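Long-range contact in lipopolysaccharide biosynthesis protein wbpB (Thermus thermophilus, PDB 3O9Z), which probably works as an NAD-dependent sugar dehydrogenase in the biosynthesis of 2,3-diacetamido-2,3-dideoxy-D-mannuronic acid, and binds NAD and 2-oxoglutarate: residues L156-G161 / W225-D230. Sequence-based numbering, arbitrary orientation.
Sequences LTYVTG and WFLSID. With AKG (2-oxoglutaric acid), chain F.
L156 and W225 open a parallel pair of strands, their CB atoms 4.0 Å apart on the side of the sheet covered by helix 186-196. L156 O accepts the backbone N-H of F226 and also receives a CA-H...O contact from W225. On the other face, T157 holds its CG2 obliquely to the F226 ring, while its hydroxyl turns to H308. The backbone N of Y158 donates to F226 O at 2.8 Å, and Y158 O takes the N-H of S228. The side chains of Y158 and L227 leave the sheet alongside each other: CD1 of the leucine lies 3.9 Å from CD1 of the ring and also touches Y158 O. With CG anti to the backbone N (chi1 -159°), the ring carries its OH to the ligand, where it donates to AKG O4 at 2.6 Å; this carboxylate oxygen approaches the edge of the ring close to its plane. A phenylalanine in place of Y158 would probably still pack on L227 but leave AKG O4 without this hydroxyl donor. V159 meets the edge of the F226 ring with CG2, and its CG1 lies 3.6 Å from D230 O. T160 N closes the ladder on S228 O with an N-H...O angle of 159°, and its OG1 donates to AKG O3 at 2.9 Å, so Y158 and T160 grip both oxygens of one carboxylate. Beyond it, G161 CA approaches I229 O where the second strand has ended; S228 OG, at the end of that strand, accepts the N-H of D230 in an ST turn and is also hydrogen-bonded to T210 O. R162, R247, H187 and K103 complete the site; through Y158 and T160 the parallel central strands of the C-terminal alpha/beta domain of a Gfo/Idh/MocA-family oxidoreductase form one wall of the 2-oxoglutarate pocket.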
loop_
_atom_site.group_PDB
_atom_site.type_symbol
_atom_site.label_atom_id
_atom_site.label_comp_id
_atom_site.label_asym_id
_atom_site.label_seq_id
_atom_site.Cartn_x
_atom_site.Cartn_y
_atom_site.Cartn_z
ATOM N N LEU A 156 27.689 -10.708 -26.331
ATOM C CA LEU A 156 27.407 -10.121 -25.005
ATOM C C LEU A 156 26.497 -11.113 -24.312
ATOM O O LEU A 156 25.441 -11.489 -24.844
ATOM C CB LEU A 156 26.587 -8.829 -25.204
ATOM C CG LEU A 156 26.469 -7.882 -24.018
ATOM C CD1 LEU A 156 25.643 -8.459 -22.878
ATOM C CD2 LEU A 156 27.847 -7.365 -23.543
ATOM N N THR A 157 26.926 -11.592 -23.139
ATOM C CA THR A 157 26.128 -12.531 -22.357
ATOM C C THR A 157 25.951 -11.961 -20.962
ATOM O O THR A 157 26.920 -11.512 -20.337
ATOM C CB THR A 157 26.897 -13.860 -22.230
ATOM O OG1 THR A 157 27.234 -14.316 -23.545
ATOM C CG2 THR A 157 26.005 -14.933 -21.579
ATOM N N TYR A 158 24.700 -11.842 -20.528
ATOM C CA TYR A 158 24.395 -11.080 -19.317
ATOM C C TYR A 158 23.393 -11.891 -18.510
ATOM O O TYR A 158 22.186 -11.888 -18.809
ATOM C CB TYR A 158 23.817 -9.699 -19.710
ATOM C CG TYR A 158 23.932 -8.668 -18.617
ATOM C CD1 TYR A 158 23.062 -8.662 -17.520
ATOM C CD2 TYR A 158 24.960 -7.734 -18.649
ATOM C CE1 TYR A 158 23.188 -7.677 -16.526
ATOM C CE2 TYR A 158 25.121 -6.783 -17.654
ATOM C CZ TYR A 158 24.233 -6.750 -16.605
ATOM O OH TYR A 158 24.363 -5.814 -15.595
ATOM N N VAL A 159 23.872 -12.581 -17.487
ATOM C CA VAL A 159 23.027 -13.466 -16.689
ATOM C C VAL A 159 23.173 -12.983 -15.258
ATOM O O VAL A 159 24.278 -12.834 -14.734
ATOM C CB VAL A 159 23.505 -14.931 -16.755
ATOM C CG1 VAL A 159 22.560 -15.771 -15.931
ATOM C CG2 VAL A 159 23.514 -15.456 -18.191
ATOM N N THR A 160 22.068 -12.627 -14.618
ATOM C CA THR A 160 22.139 -12.168 -13.239
ATOM C C THR A 160 20.938 -12.728 -12.473
ATOM O O THR A 160 19.786 -12.354 -12.727
ATOM C CB THR A 160 22.286 -10.633 -13.169
ATOM O OG1 THR A 160 22.377 -10.253 -11.781
ATOM C CG2 THR A 160 21.091 -9.934 -13.810
ATOM N N GLY A 161 21.170 -13.737 -11.629
ATOM C CA GLY A 161 20.039 -14.499 -11.105
ATOM C C GLY A 161 19.158 -13.660 -10.196
ATOM O O GLY A 161 19.637 -12.799 -9.454
ATOM N N TRP A 225 23.453 -10.970 -28.535
ATOM C CA TRP A 225 23.270 -10.758 -27.098
ATOM C C TRP A 225 22.290 -11.735 -26.481
ATOM O O TRP A 225 21.368 -12.205 -27.131
ATOM C CB TRP A 225 22.913 -9.294 -26.794
ATOM C CG TRP A 225 21.656 -8.785 -27.482
ATOM C CD1 TRP A 225 21.582 -8.109 -28.690
ATOM C CD2 TRP A 225 20.323 -8.894 -27.007
ATOM N NE1 TRP A 225 20.270 -7.786 -28.974
ATOM C CE2 TRP A 225 19.486 -8.245 -27.944
ATOM C CE3 TRP A 225 19.755 -9.410 -25.829
ATOM C CZ2 TRP A 225 18.105 -8.147 -27.802
ATOM C CZ3 TRP A 225 18.371 -9.304 -25.704
ATOM C CH2 TRP A 225 17.561 -8.694 -26.674
ATOM N N PHE A 226 22.517 -12.037 -25.203
ATOM C CA PHE A 226 21.674 -12.916 -24.427
ATOM C C PHE A 226 21.593 -12.351 -23.028
ATOM O O PHE A 226 22.639 -12.032 -22.441
ATOM C CB PHE A 226 22.278 -14.325 -24.415
ATOM C CG PHE A 226 21.470 -15.319 -23.631
ATOM C CD1 PHE A 226 20.578 -16.147 -24.292
ATOM C CD2 PHE A 226 21.614 -15.416 -22.249
ATOM C CE1 PHE A 226 19.829 -17.074 -23.592
ATOM C CE2 PHE A 226 20.855 -16.349 -21.527
ATOM C CZ PHE A 226 19.928 -17.155 -22.207
ATOM N N LEU A 227 20.361 -12.221 -22.547
ATOM C CA LEU A 227 20.067 -11.672 -21.217
ATOM C C LEU A 227 19.180 -12.675 -20.453
ATOM O O LEU A 227 18.143 -13.099 -20.978
ATOM C CB LEU A 227 19.303 -10.354 -21.455
ATOM C CG LEU A 227 18.634 -9.805 -20.196
ATOM C CD1 LEU A 227 19.626 -9.431 -19.096
ATOM C CD2 LEU A 227 17.786 -8.592 -20.664
ATOM N N SER A 228 19.544 -13.008 -19.213
ATOM C CA SER A 228 18.627 -13.804 -18.421
ATOM C C SER A 228 18.778 -13.497 -16.939
ATOM O O SER A 228 19.857 -13.090 -16.461
ATOM C CB SER A 228 18.872 -15.297 -18.623
ATOM O OG SER A 228 17.904 -16.103 -17.926
ATOM N N ILE A 229 17.658 -13.670 -16.251
ATOM C CA ILE A 229 17.626 -13.652 -14.788
ATOM C C ILE A 229 17.482 -15.048 -14.205
ATOM O O ILE A 229 17.244 -15.192 -12.994
ATOM C CB ILE A 229 16.568 -12.670 -14.215
ATOM C CG1 ILE A 229 15.225 -13.007 -14.844
ATOM C CG2 ILE A 229 17.006 -11.216 -14.507
ATOM C CD1 ILE A 229 13.986 -12.312 -14.191
ATOM N N ASP A 230 17.584 -16.056 -15.072
ATOM C CA ASP A 230 17.639 -17.469 -14.611
ATOM C C ASP A 230 19.113 -17.875 -14.488
ATOM O O ASP A 230 19.808 -17.973 -15.505
ATOM C CB ASP A 230 16.907 -18.324 -15.637
ATOM C CG ASP A 230 16.871 -19.787 -15.282
ATOM O OD1 ASP A 230 17.608 -20.178 -14.357
ATOM O OD2 ASP A 230 16.136 -20.523 -15.984
HETATM C C1 AKG F . 18.909 -4.159 -11.273
HETATM O O1 AKG F . 18.675 -5.204 -10.611
HETATM O O2 AKG F . 18.034 -3.310 -11.477
HETATM C C2 AKG F . 20.234 -3.815 -11.742
HETATM O O5 AKG F . 20.386 -2.771 -12.373
HETATM C C3 AKG F . 21.399 -4.735 -11.489
HETATM C C4 AKG F . 21.559 -5.629 -12.718
HETATM C C5 AKG F . 22.584 -6.731 -12.537
HETATM O O3 AKG F . 22.567 -7.417 -11.498
HETATM O O4 AKG F . 23.421 -6.928 -13.421
#